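Local coordinates for uncharacterized protein (Bacteroides ovatus CL02T12C04, PDB 6PTM), which is probably an exo-acting carrageenase of glycoside hydrolase family 42, cleaving units from the ends of carrageenan chains, at residues N322-I327 with D651-K656; N331-T336 with G356-F361; D362-N367 with S572-A577; Y311-F316 with G346-Q351. All coordinates share one frame; numbering follows the deposited sequence. Where two conformers were deposited one is given.

Interaction 1: N322-I327 with D651-K656; sequences NKHGNI and DEYGRK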
loop_
_atom_site.group_PDB
_atom_site.type_symbol
_atom_site.label_atom_id
_atom_site.label_comp_id
_atom_site.label_asym_id
_atom_site.label_seq_id
_atom_site.Cartn_x
_atom_site.Cartn_y
_atom_site.Cartn_z
ATOM N N ASN A 322 -12.936 -1.299 -31.568
ATOM C CA ASN A 322 -12.016 -2.413 -31.256
ATOM C C ASN A 322 -12.746 -3.476 -30.440
ATOM O O ASN A 322 -12.566 -4.624 -30.764
ATOM C CB ASN A 322 -10.771 -1.949 -30.508
ATOM C CG ASN A 322 -9.859 -3.107 -30.209
ATOM O OD1 ASN A 322 -9.249 -3.640 -31.120
ATOM N ND2 ASN A 322 -9.786 -3.513 -28.949
ATOM N N LYS A 323 -13.553 -3.111 -29.433
ATOM C CA LYS A 323 -14.223 -4.107 -28.567
ATOM C C LYS A 323 -15.226 -4.899 -29.417
ATOM O O LYS A 323 -15.263 -6.128 -29.304
ATOM C CB LYS A 323 -14.949 -3.439 -27.397
ATOM C CG LYS A 323 -15.685 -4.388 -26.434
ATOM C CD LYS A 323 -14.782 -5.401 -25.747
ATOM C CE LYS A 323 -15.479 -6.605 -25.135
ATOM N NZ LYS A 323 -16.032 -6.288 -23.805
ATOM N N HIS A 324 -16.067 -4.219 -30.193
ATOM C CA HIS A 324 -17.288 -4.849 -30.760
ATOM C C HIS A 324 -17.089 -5.276 -32.225
ATOM O O HIS A 324 -17.875 -6.112 -32.696
ATOM C CB HIS A 324 -18.498 -3.914 -30.601
ATOM C CG HIS A 324 -18.919 -3.716 -29.187
ATOM N ND1 HIS A 324 -19.419 -4.755 -28.403
ATOM C CD2 HIS A 324 -18.877 -2.613 -28.410
ATOM C CE1 HIS A 324 -19.685 -4.278 -27.201
ATOM N NE2 HIS A 324 -19.339 -2.972 -27.166
ATOM N N GLY A 325 -16.141 -4.674 -32.942
ATOM C CA GLY A 325 -15.820 -5.029 -34.340
ATOM C C GLY A 325 -16.768 -4.371 -35.331
ATOM O O GLY A 325 -16.294 -3.655 -36.188
ATOM N N ASN A 326 -18.070 -4.604 -35.195
ATOM C CA ASN A 326 -19.080 -4.005 -36.097
ATOM C C ASN A 326 -20.168 -3.348 -35.249
ATOM O O ASN A 326 -20.461 -3.826 -34.100
ATOM C CB ASN A 326 -19.612 -5.033 -37.112
ATOM C CG ASN A 326 -20.409 -6.147 -36.464
ATOM O OD1 ASN A 326 -21.456 -5.900 -35.880
ATOM N ND2 ASN A 326 -19.951 -7.380 -36.591
ATOM N N ILE A 327 -20.717 -2.250 -35.772
ATOM C CA ILE A 327 -21.713 -1.426 -35.035
ATOM C C ILE A 327 -22.949 -2.273 -34.718
ATOM O O ILE A 327 -23.638 -1.961 -33.747
ATOM C CB ILE A 327 -22.075 -0.142 -35.803
ATOM C CG1 ILE A 327 -22.858 0.835 -34.912
ATOM C CG2 ILE A 327 -22.841 -0.461 -37.092
ATOM C CD1 ILE A 327 -22.046 1.438 -33.777
ATOM N N ASP A 651 -21.246 -13.818 -19.640
ATOM C CA ASP A 651 -20.144 -12.922 -20.054
ATOM C C ASP A 651 -20.346 -11.571 -19.366
ATOM O O ASP A 651 -21.279 -11.449 -18.523
ATOM C CB ASP A 651 -20.058 -12.814 -21.577
ATOM C CG ASP A 651 -21.277 -12.227 -22.246
ATOM O OD1 ASP A 651 -22.062 -11.553 -21.594
ATOM O OD2 ASP A 651 -21.418 -12.453 -23.427
ATOM N N GLU A 652 -19.544 -10.594 -19.765
ATOM C CA GLU A 652 -19.493 -9.248 -19.149
ATOM C C GLU A 652 -20.749 -8.466 -19.515
ATOM O O GLU A 652 -20.952 -7.368 -18.928
ATOM C CB GLU A 652 -18.204 -8.517 -19.534
ATOM C CG GLU A 652 -18.095 -8.188 -21.017
ATOM C CD GLU A 652 -17.407 -9.195 -21.924
ATOM O OE1 GLU A 652 -17.568 -10.432 -21.718
ATOM O OE2 GLU A 652 -16.776 -8.736 -22.903
ATOM N N TYR A 653 -21.565 -8.989 -20.436
ATOM C CA TYR A 653 -22.826 -8.337 -20.851
ATOM C C TYR A 653 -24.027 -9.105 -20.299
ATOM O O TYR A 653 -25.116 -8.731 -20.682
ATOM C CB TYR A 653 -22.861 -8.155 -22.373
ATOM C CG TYR A 653 -21.718 -7.328 -22.888
ATOM C CD1 TYR A 653 -21.580 -6.005 -22.499
ATOM C CD2 TYR A 653 -20.754 -7.875 -23.716
ATOM C CE1 TYR A 653 -20.539 -5.230 -22.976
ATOM C CE2 TYR A 653 -19.703 -7.116 -24.192
ATOM C CZ TYR A 653 -19.588 -5.796 -23.801
ATOM O OH TYR A 653 -18.535 -5.054 -24.260
ATOM N N GLY A 654 -23.823 -10.045 -19.375
ATOM C CA GLY A 654 -24.895 -10.853 -18.767
ATOM C C GLY A 654 -25.487 -11.885 -19.720
ATOM O O GLY A 654 -26.595 -12.393 -19.424
ATOM N N ARG A 655 -24.815 -12.205 -20.825
ATOM C CA ARG A 655 -25.345 -13.198 -21.784
ATOM C C ARG A 655 -24.908 -14.587 -21.284
ATOM O O ARG A 655 -23.699 -14.742 -20.945
ATOM C CB ARG A 655 -24.868 -12.888 -23.213
ATOM C CG ARG A 655 -25.307 -11.538 -23.769
ATOM C CD ARG A 655 -24.768 -11.194 -25.170
ATOM N NE ARG A 655 -23.301 -11.131 -25.271
ATOM C CZ ARG A 655 -22.587 -10.667 -26.311
ATOM N NH1 ARG A 655 -23.152 -10.179 -27.408
ATOM N NH2 ARG A 655 -21.273 -10.706 -26.254
ATOM N N LYS A 656 -25.816 -15.578 -21.289
ATOM C CA LYS A 656 -25.524 -16.976 -20.850
ATOM C C LYS A 656 -24.255 -17.401 -21.578
ATOM O O LYS A 656 -24.166 -17.189 -22.767
ATOM C CB LYS A 656 -26.662 -17.972 -21.130
#
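Tyr653 and Lys323 meet from opposite directions at their polar ends. Lys323 NZ donates to Tyr653 OH at 2.8 Å and to Glu652 OE2 at 2.7 Å. The second bond is a salt bridge and uses the anti lone pair of the carboxylate oxygen. The first torsion of the lysine (chi1 180°) sets its CG over one face of the neighbouring His324 ring. Bends at chi2 and chi4 then bring NZ to the phenol oxygen and the carboxylate. His324 CE1 lies 3.3 Å from Tyr653 OH, and the two rings are inclined at 37°. This contact joins the C-terminal end of helix 310-324, in what is probably the (beta/alpha)8 barrel domain as in other family 42 enzymes, to a loop of the domain with a five-stranded parallel sheet. In that loop a type I turn runs from Asp651 to Gly654. Asp651 OD1 makes an Asx turn with Tyr653 N and also takes Arg655 N from the opposite face of its plane. Glu652 CG rests on the Tyr653 ring, 3.7 Å above its plane and toward the rim. Asp362 completes the network: OD1 hydrogen-bonds Tyr653 OH and OD2 hydrogen-bonds His324 NE2.

Interaction 2: N331-T336 with G356-F361; sequences NELWST and GSPMYF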
loop_
_atom_site.group_PDB
_atom_site.type_symbol
_atom_site.label_atom_id
_atom_site.label_comp_id
_atom_site.label_asym_id
_atom_site.label_seq_id
_atom_site.Cartn_x
_atom_site.Cartn_y
_atom_site.Cartn_z
ATOM N N ASN A 331 -25.027 -2.205 -31.237
ATOM C CA ASN A 331 -26.469 -1.842 -31.281
ATOM C C ASN A 331 -27.273 -2.943 -30.562
ATOM O O ASN A 331 -28.191 -2.588 -29.833
ATOM C CB ASN A 331 -26.962 -1.634 -32.725
ATOM C CG ASN A 331 -26.636 -0.267 -33.297
ATOM O OD1 ASN A 331 -26.382 0.701 -32.573
ATOM N ND2 ASN A 331 -26.621 -0.157 -34.608
ATOM N N GLU A 332 -26.961 -4.217 -30.802
ATOM C CA GLU A 332 -27.635 -5.375 -30.164
ATOM C C GLU A 332 -27.473 -5.256 -28.647
ATOM O O GLU A 332 -28.406 -5.593 -27.929
ATOM C CB GLU A 332 -26.989 -6.710 -30.541
ATOM C CG GLU A 332 -27.320 -7.240 -31.913
ATOM C CD GLU A 332 -26.351 -8.309 -32.418
ATOM O OE1 GLU A 332 -25.580 -8.877 -31.582
ATOM O OE2 GLU A 332 -26.326 -8.547 -33.656
ATOM N N LEU A 333 -26.287 -4.896 -28.163
ATOM C CA LEU A 333 -26.016 -4.896 -26.689
ATOM C C LEU A 333 -26.585 -3.637 -26.026
ATOM O O LEU A 333 -27.154 -3.728 -24.933
ATOM C CB LEU A 333 -24.516 -5.017 -26.440
ATOM C CG LEU A 333 -23.943 -6.404 -26.713
ATOM C CD1 LEU A 333 -22.430 -6.376 -26.826
ATOM C CD2 LEU A 333 -24.402 -7.411 -25.661
ATOM N N TRP A 334 -26.423 -2.487 -26.663
ATOM C CA TRP A 334 -26.838 -1.194 -26.090
ATOM C C TRP A 334 -28.334 -0.917 -26.349
ATOM O O TRP A 334 -28.802 0.094 -25.819
ATOM C CB TRP A 334 -26.012 -0.096 -26.733
ATOM C CG TRP A 334 -24.618 0.070 -26.258
ATOM C CD1 TRP A 334 -23.710 -0.892 -25.928
ATOM C CD2 TRP A 334 -23.926 1.321 -26.215
ATOM N NE1 TRP A 334 -22.506 -0.305 -25.605
ATOM C CE2 TRP A 334 -22.593 1.045 -25.836
ATOM C CE3 TRP A 334 -24.293 2.643 -26.509
ATOM C CZ2 TRP A 334 -21.657 2.057 -25.659
ATOM C CZ3 TRP A 334 -23.352 3.637 -26.357
ATOM C CH2 TRP A 334 -22.059 3.343 -25.908
ATOM N N SER A 335 -28.988 -1.694 -27.235
ATOM C CA SER A 335 -30.365 -1.477 -27.762
ATOM C C SER A 335 -30.432 -0.124 -28.470
ATOM O O SER A 335 -31.269 0.674 -28.128
ATOM C CB SER A 335 -31.399 -1.574 -26.683
ATOM O OG SER A 335 -31.353 -2.874 -26.132
ATOM N N THR A 336 -29.544 0.108 -29.423
ATOM C CA THR A 336 -29.395 1.392 -30.116
ATOM C C THR A 336 -29.480 1.093 -31.616
ATOM O O THR A 336 -29.542 -0.111 -31.973
ATOM C CB THR A 336 -28.112 2.119 -29.680
ATOM O OG1 THR A 336 -27.049 1.175 -29.799
ATOM C CG2 THR A 336 -28.144 2.668 -28.261
ATOM N N GLY A 356 -24.702 -2.733 -14.670
ATOM C CA GLY A 356 -25.200 -4.040 -15.138
ATOM C C GLY A 356 -25.537 -3.992 -16.617
ATOM O O GLY A 356 -25.575 -5.048 -17.229
ATOM N N SER A 357 -25.765 -2.811 -17.170
ATOM C CA SER A 357 -26.088 -2.646 -18.606
ATOM C C SER A 357 -24.794 -2.675 -19.398
ATOM O O SER A 357 -23.718 -2.309 -18.891
ATOM C CB SER A 357 -26.812 -1.386 -18.896
ATOM O OG SER A 357 -25.983 -0.275 -18.594
ATOM N N PRO A 358 -24.885 -3.096 -20.669
ATOM C CA PRO A 358 -23.729 -3.082 -21.562
ATOM C C PRO A 358 -23.095 -1.711 -21.776
ATOM O O PRO A 358 -21.875 -1.673 -21.695
ATOM C CB PRO A 358 -24.293 -3.699 -22.845
ATOM C CG PRO A 358 -25.340 -4.647 -22.296
ATOM C CD PRO A 358 -26.047 -3.780 -21.274
ATOM N N MET A 359 -23.876 -0.636 -21.915
ATOM C CA MET A 359 -23.286 0.698 -22.140
ATOM C C MET A 359 -22.445 1.082 -20.906
ATOM O O MET A 359 -21.370 1.682 -21.065
ATOM C CB MET A 359 -24.323 1.785 -22.404
ATOM C CG MET A 359 -23.651 3.111 -22.526
ATOM S SD MET A 359 -24.701 4.517 -22.867
ATOM C CE MET A 359 -25.581 4.640 -21.303
ATOM N N TYR A 360 -22.941 0.756 -19.726
ATOM C CA TYR A 360 -22.254 1.061 -18.455
ATOM C C TYR A 360 -20.953 0.293 -18.418
ATOM O O TYR A 360 -19.931 0.891 -18.037
ATOM C CB TYR A 360 -23.156 0.709 -17.284
ATOM C CG TYR A 360 -22.587 0.980 -15.914
ATOM C CD1 TYR A 360 -21.703 0.088 -15.311
ATOM C CD2 TYR A 360 -22.986 2.091 -15.185
ATOM C CE1 TYR A 360 -21.225 0.303 -14.026
ATOM C CE2 TYR A 360 -22.524 2.310 -13.901
ATOM C CZ TYR A 360 -21.665 1.402 -13.307
ATOM O OH TYR A 360 -21.216 1.634 -12.038
ATOM N N PHE A 361 -21.011 -1.005 -18.724
ATOM C CA PHE A 361 -19.821 -1.861 -18.670
ATOM C C PHE A 361 -18.739 -1.261 -19.575
ATOM O O PHE A 361 -17.571 -1.133 -19.185
ATOM C CB PHE A 361 -20.133 -3.289 -19.112
ATOM C CG PHE A 361 -18.853 -4.061 -19.119
ATOM C CD1 PHE A 361 -18.051 -4.078 -20.238
ATOM C CD2 PHE A 361 -18.388 -4.621 -17.949
ATOM C CE1 PHE A 361 -16.823 -4.711 -20.219
ATOM C CE2 PHE A 361 -17.148 -5.226 -17.915
ATOM C CZ PHE A 361 -16.367 -5.272 -19.050
#
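Trp334, whose indole lies against Met359, hydrogen-bonds through NE1 to Asp362 OD2, an oxygen that His324 NE2 also grips. This bond helps to set the turn of the indole. Met359 crosses one face of it at about a right angle. Its CG stands 3.7 Å from the centroid of the six-membered ring, only 8° off the normal, a CH-pi contact. SD follows at 4.2 Å from the same centroid, a Met-aromatic contact. The thioether chain is extended up to SD (chi1 176°), which lays CB and CG along the indole. Beside it, Pro358 CG touches Leu333 O at 3.3 Å, and Pro358 CB meets Leu333 CB at 3.8 Å. The end of helix 327-334 thus packs on the first turn of helix 358-385, which Ser357 caps through a weak bond to Tyr360 N. With a leucine in place of Trp334, Met359 would probably lose its flat support and Asp362 OD2 one of its donors. No hydrogen bond joins the two segments, so their hold on each other is apolar and aromatic.

Interaction 3: D362-N367 with S572-A577; sequences DFMAFN and SSINKA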
loop_
_atom_site.group_PDB
_atom_site.type_symbol
_atom_site.label_atom_id
_atom_site.label_comp_id
_atom_site.label_asym_id
_atom_site.label_seq_id
_atom_site.Cartn_x
_atom_site.Cartn_y
_atom_site.Cartn_z
ATOM N N ASP A 362 -19.134 -0.961 -20.804
ATOM C CA ASP A 362 -18.254 -0.414 -21.861
ATOM C C ASP A 362 -17.640 0.889 -21.372
ATOM O O ASP A 362 -16.417 1.088 -21.589
ATOM C CB ASP A 362 -19.008 -0.251 -23.174
ATOM C CG ASP A 362 -19.171 -1.563 -23.934
ATOM O OD1 ASP A 362 -18.550 -2.589 -23.512
ATOM O OD2 ASP A 362 -19.940 -1.568 -24.898
ATOM N N PHE A 363 -18.451 1.767 -20.782
ATOM C CA PHE A 363 -17.962 3.093 -20.333
ATOM C C PHE A 363 -16.855 2.891 -19.275
ATOM O O PHE A 363 -15.780 3.530 -19.358
ATOM C CB PHE A 363 -19.122 3.936 -19.815
ATOM C CG PHE A 363 -18.813 5.403 -19.802
ATOM C CD1 PHE A 363 -19.245 6.216 -20.832
ATOM C CD2 PHE A 363 -18.131 5.970 -18.733
ATOM C CE1 PHE A 363 -18.912 7.563 -20.845
ATOM C CE2 PHE A 363 -17.832 7.325 -18.732
ATOM C CZ PHE A 363 -18.218 8.117 -19.793
ATOM N N MET A 364 -17.093 2.005 -18.301
ATOM C CA MET A 364 -16.167 1.812 -17.163
ATOM C C MET A 364 -14.898 1.102 -17.661
ATOM O O MET A 364 -13.796 1.478 -17.202
ATOM C CB MET A 364 -16.813 1.016 -16.023
ATOM C CG MET A 364 -18.012 1.681 -15.390
ATOM S SD MET A 364 -17.845 3.450 -15.191
ATOM C CE MET A 364 -19.471 3.834 -14.532
ATOM N N ALA A 365 -15.043 0.143 -18.588
ATOM C CA ALA A 365 -13.932 -0.642 -19.160
ATOM C C ALA A 365 -13.049 0.300 -19.990
ATOM O O ALA A 365 -11.821 0.278 -19.813
ATOM C CB ALA A 365 -14.495 -1.779 -19.985
ATOM N N PHE A 366 -13.684 1.149 -20.808
ATOM C CA PHE A 366 -12.996 2.178 -21.610
ATOM C C PHE A 366 -12.266 3.125 -20.644
ATOM O O PHE A 366 -11.096 3.455 -20.903
ATOM C CB PHE A 366 -13.954 2.931 -22.538
ATOM C CG PHE A 366 -13.385 4.267 -22.959
ATOM C CD1 PHE A 366 -12.306 4.327 -23.824
ATOM C CD2 PHE A 366 -13.866 5.456 -22.446
ATOM C CE1 PHE A 366 -11.737 5.541 -24.170
ATOM C CE2 PHE A 366 -13.307 6.677 -22.806
ATOM C CZ PHE A 366 -12.244 6.716 -23.678
ATOM N N ASN A 367 -12.935 3.571 -19.570
ATOM C CA ASN A 367 -12.335 4.586 -18.680
ATOM C C ASN A 367 -11.023 3.995 -18.105
ATOM O O ASN A 367 -9.991 4.703 -18.051
ATOM C CB ASN A 367 -13.326 5.028 -17.594
ATOM C CG ASN A 367 -12.931 6.317 -16.889
ATOM O OD1 ASN A 367 -12.356 7.200 -17.513
ATOM N ND2 ASN A 367 -13.250 6.441 -15.607
ATOM N N SER A 572 -16.881 -9.192 -13.355
ATOM C CA SER A 572 -17.762 -9.198 -12.155
ATOM C C SER A 572 -17.654 -7.891 -11.374
ATOM O O SER A 572 -18.704 -7.464 -10.896
ATOM C CB SER A 572 -17.518 -10.391 -11.258
ATOM O OG SER A 572 -18.038 -11.586 -11.821
ATOM N N SER A 573 -16.468 -7.273 -11.205
ATOM C CA SER A 573 -16.337 -6.064 -10.340
ATOM C C SER A 573 -17.061 -4.882 -10.971
ATOM O O SER A 573 -17.645 -4.066 -10.223
ATOM C CB SER A 573 -14.896 -5.736 -10.005
ATOM O OG SER A 573 -14.122 -5.590 -11.178
ATOM N N ILE A 574 -17.002 -4.734 -12.303
ATOM C CA ILE A 574 -17.671 -3.594 -12.983
ATOM C C ILE A 574 -19.199 -3.777 -12.922
ATOM O O ILE A 574 -19.875 -2.785 -12.677
ATOM C CB ILE A 574 -17.124 -3.401 -14.406
ATOM C CG1 ILE A 574 -15.643 -2.975 -14.385
ATOM C CG2 ILE A 574 -18.000 -2.396 -15.150
ATOM C CD1 ILE A 574 -14.986 -2.921 -15.784
ATOM N N ASN A 575 -19.724 -4.987 -13.138
ATOM C CA ASN A 575 -21.188 -5.234 -13.277
ATOM C C ASN A 575 -21.861 -5.352 -11.897
ATOM O O ASN A 575 -23.039 -5.030 -11.803
ATOM C CB ASN A 575 -21.498 -6.493 -14.088
ATOM C CG ASN A 575 -21.346 -6.291 -15.577
ATOM O OD1 ASN A 575 -22.100 -5.503 -16.133
ATOM N ND2 ASN A 575 -20.400 -7.001 -16.211
ATOM N N LYS A 576 -21.156 -5.741 -10.839
ATOM C CA LYS A 576 -21.797 -5.970 -9.513
ATOM C C LYS A 576 -21.578 -4.771 -8.584
ATOM O O LYS A 576 -20.548 -4.104 -8.657
ATOM C CB LYS A 576 -21.286 -7.252 -8.860
ATOM C CG LYS A 576 -21.711 -8.561 -9.486
ATOM C CD LYS A 576 -20.995 -9.747 -8.883
ATOM C CE LYS A 576 -21.073 -9.777 -7.359
ATOM N NZ LYS A 576 -20.385 -10.961 -6.782
ATOM N N ALA A 577 -22.580 -4.485 -7.761
ATOM C CA ALA A 577 -22.564 -3.380 -6.791
ATOM C C ALA A 577 -21.520 -3.709 -5.723
ATOM O O ALA A 577 -20.868 -2.787 -5.261
ATOM C CB ALA A 577 -23.946 -3.199 -6.182
#
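Ile574 carries this contact to Met364 and Ala365, and the segment 572-577 reaches it through two serines engaged with other partners. Ser572 OG bonds to Tyr622 O and Ser573 OG to Tyr568 OH. Next comes Ile574, which presents both of its branches. CG2, anti to the backbone nitrogen, meets Met364 CB at 3.7 Å and Met364 CG at 4.1 Å. The other branch goes beside the nitrogen (chi1 -66°) and sends CD1 toward the Ala365 backbone, 4.2 Å from Ala365 N and 4.4 Å from Ala365 CB. The sulfur end of Met364 leads off from the isoleucine, and the two side chains cross obliquely. Asn575 follows, with ND2 bound to Ala571 O and Glu652 O. All three touching residues are buried and apolar. This is helix-to-helix packing between domains: long helix 358-385 of the probable barrel domain meets short helix 570-575, which follows strand 564-567 of the five-stranded parallel sheet, whose 2-1-3-4-5 order is flavodoxin-like.

Interaction 4: Y311-F316 with G346-Q351; sequences YAYEEF and GPRIMQ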
loop_
_atom_site.group_PDB
_atom_site.type_symbol
_atom_site.label_atom_id
_atom_site.label_comp_id
_atom_site.label_asym_id
_atom_site.label_seq_id
_atom_site.Cartn_x
_atom_site.Cartn_y
_atom_site.Cartn_z
ATOM N N TYR A 311 -12.984 14.981 -26.603
ATOM C CA TYR A 311 -11.776 14.231 -27.040
ATOM C C TYR A 311 -11.871 12.804 -26.479
ATOM O O TYR A 311 -11.627 11.835 -27.249
ATOM C CB TYR A 311 -10.471 14.962 -26.679
ATOM C CG TYR A 311 -10.066 16.048 -27.652
ATOM C CD1 TYR A 311 -9.572 15.770 -28.921
ATOM C CD2 TYR A 311 -10.216 17.377 -27.316
ATOM C CE1 TYR A 311 -9.234 16.780 -29.816
ATOM C CE2 TYR A 311 -9.889 18.403 -28.192
ATOM C CZ TYR A 311 -9.390 18.108 -29.447
ATOM O OH TYR A 311 -9.077 19.160 -30.266
ATOM N N ALA A 312 -12.263 12.642 -25.205
ATOM C CA ALA A 312 -12.321 11.326 -24.527
ATOM C C ALA A 312 -13.435 10.486 -25.155
ATOM O O ALA A 312 -13.219 9.295 -25.355
ATOM C CB ALA A 312 -12.521 11.483 -23.020
ATOM N N TYR A 313 -14.604 11.068 -25.428
ATOM C CA TYR A 313 -15.730 10.327 -26.037
ATOM C C TYR A 313 -15.333 9.850 -27.442
ATOM O O TYR A 313 -15.716 8.715 -27.839
ATOM C CB TYR A 313 -17.017 11.152 -26.035
ATOM C CG TYR A 313 -18.220 10.253 -26.026
ATOM C CD1 TYR A 313 -18.714 9.746 -24.834
ATOM C CD2 TYR A 313 -18.751 9.750 -27.213
ATOM C CE1 TYR A 313 -19.770 8.850 -24.820
ATOM C CE2 TYR A 313 -19.803 8.848 -27.216
ATOM C CZ TYR A 313 -20.335 8.414 -26.015
ATOM O OH TYR A 313 -21.340 7.489 -26.008
ATOM N N GLU A 314 -14.592 10.675 -28.197
ATOM C CA GLU A 314 -14.044 10.231 -29.506
ATOM C C GLU A 314 -13.116 9.016 -29.297
ATOM O O GLU A 314 -13.191 8.056 -30.088
ATOM C CB GLU A 314 -13.412 11.427 -30.236
ATOM C CG GLU A 314 -12.862 11.077 -31.615
ATOM C CD GLU A 314 -13.856 10.489 -32.612
ATOM O OE1 GLU A 314 -15.101 10.743 -32.501
ATOM O OE2 GLU A 314 -13.391 9.738 -33.467
ATOM N N GLU A 315 -12.305 8.995 -28.231
ATOM C CA GLU A 315 -11.471 7.802 -27.934
ATOM C C GLU A 315 -12.388 6.623 -27.585
ATOM O O GLU A 315 -12.157 5.489 -28.079
ATOM C CB GLU A 315 -10.441 8.116 -26.842
ATOM C CG GLU A 315 -9.387 9.095 -27.313
ATOM C CD GLU A 315 -8.648 8.675 -28.566
ATOM O OE1 GLU A 315 -8.062 7.594 -28.558
ATOM O OE2 GLU A 315 -8.749 9.395 -29.575
ATOM N N PHE A 316 -13.455 6.878 -26.842
ATOM C CA PHE A 316 -14.468 5.839 -26.523
ATOM C C PHE A 316 -15.003 5.164 -27.806
ATOM O O PHE A 316 -15.130 3.928 -27.828
ATOM C CB PHE A 316 -15.589 6.432 -25.659
ATOM C CG PHE A 316 -16.593 5.448 -25.110
ATOM C CD1 PHE A 316 -16.235 4.177 -24.693
ATOM C CD2 PHE A 316 -17.917 5.831 -24.959
ATOM C CE1 PHE A 316 -17.187 3.302 -24.174
ATOM C CE2 PHE A 316 -18.857 4.976 -24.393
ATOM C CZ PHE A 316 -18.483 3.709 -23.999
ATOM N N GLY A 346 -23.930 8.518 -26.797
ATOM C CA GLY A 346 -24.461 8.362 -25.432
ATOM C C GLY A 346 -23.923 9.411 -24.459
ATOM O O GLY A 346 -23.146 10.299 -24.789
ATOM N N PRO A 347 -24.412 9.351 -23.209
ATOM C CA PRO A 347 -24.021 10.297 -22.185
ATOM C C PRO A 347 -22.519 10.208 -21.873
ATOM O O PRO A 347 -21.913 9.126 -21.980
ATOM C CB PRO A 347 -24.864 9.939 -20.944
ATOM C CG PRO A 347 -25.665 8.683 -21.302
ATOM C CD PRO A 347 -25.455 8.407 -22.776
ATOM N N ARG A 348 -21.948 11.360 -21.567
ATOM C CA ARG A 348 -20.518 11.534 -21.182
ATOM C C ARG A 348 -20.293 11.242 -19.684
ATOM O O ARG A 348 -19.172 11.362 -19.224
ATOM C CB ARG A 348 -20.071 12.963 -21.486
ATOM C CG ARG A 348 -19.585 13.156 -22.919
ATOM C CD ARG A 348 -20.554 12.673 -23.977
ATOM N NE ARG A 348 -20.236 13.250 -25.276
ATOM C CZ ARG A 348 -20.830 12.922 -26.414
ATOM N NH1 ARG A 348 -21.751 11.979 -26.448
ATOM N NH2 ARG A 348 -20.472 13.533 -27.533
ATOM N N ILE A 349 -21.336 10.903 -18.944
ATOM C CA ILE A 349 -21.278 10.508 -17.514
ATOM C C ILE A 349 -22.331 9.419 -17.325
ATOM O O ILE A 349 -23.341 9.477 -18.040
ATOM C CB ILE A 349 -21.506 11.749 -16.627
ATOM C CG1 ILE A 349 -21.098 11.466 -15.179
ATOM C CG2 ILE A 349 -22.959 12.238 -16.726
ATOM C CD1 ILE A 349 -20.808 12.708 -14.386
ATOM N N MET A 350 -22.076 8.450 -16.441
ATOM C CA MET A 350 -22.958 7.318 -16.201
ATOM C C MET A 350 -23.869 7.640 -15.002
ATOM O O MET A 350 -23.531 8.512 -14.144
ATOM C CB MET A 350 -22.161 6.046 -15.918
ATOM C CG MET A 350 -21.383 5.531 -17.115
ATOM S SD MET A 350 -22.461 4.937 -18.405
ATOM C CE MET A 350 -22.446 6.383 -19.453
ATOM N N GLN A 351 -24.973 6.914 -14.938
ATOM C CA GLN A 351 -25.891 6.887 -13.769
ATOM C C GLN A 351 -25.661 5.571 -13.024
ATOM O O GLN A 351 -25.483 4.526 -13.686
ATOM C CB GLN A 351 -27.343 7.083 -14.247
ATOM C CG GLN A 351 -27.581 8.370 -15.047
ATOM C CD GLN A 351 -27.298 9.634 -14.271
ATOM O OE1 GLN A 351 -27.628 9.736 -13.087
ATOM N NE2 GLN A 351 -26.693 10.625 -14.923
HETATM O O HOH W 1 -22.195 6.801 -23.511
#
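Arg348 lies flat on Tyr313. The guanidinium and ring centres are 4.0 Å apart and the planes differ by 10°, a stacked cation-pi pair. NH1 sits over the middle of the ring, and Arg348 CD reaches Tyr313 CD1 at 3.6 Å. The arginine chain folds at chi2 (52°), which brings the guanidinium back over the phenol. At the hydroxyl end, Gly346 N makes a weak bond to Tyr313 OH at 2.9 Å. A water in the plane of the ring also bonds Tyr313 OH at 2.7 Å and donates to Pro347 O at 2.8 Å. The pair clamps helix 310-324 to the loop between helices 327-334 and 358-385, within the probable barrel domain. An alanine at Tyr313 would strip the guanidinium of its aromatic support and would probably leave the bridging water without one of its mates. The second shell holds the arginine flat. Arg348 NH1 donates to Gly346 O at 2.7 Å, within both the carbonyl and guanidinium planes. NH1 also pairs with Asp345, and NH2 with Glu310. The other face of the Tyr313 ring is backed by Phe316, whose CD2 is 3.5 Å above it toward the rim.

From the N terminus, helix 310-324 supplies the first partners of interaction 4 and then interaction 1. The chain continues through 331-336, and 346-351 closes interaction 4. Then 356-361 closes interaction 2, which therefore crosses interaction 4. Interaction 3 opens directly afterwards on the same helix, 358-385, and closes only at 572-577. Interaction 1 closes last, at 651-656. Interactions 2 and 3 are nested inside its loop, whereas interaction 4 crosses it. Interactions 2 and 4 hold helices and loops of the probable barrel domain together. Interactions 1 and 3 tie that domain to the one with the five-stranded parallel sheet. Asp362, at the start of segment 362-367, joins this segment to interactions 1 and 2.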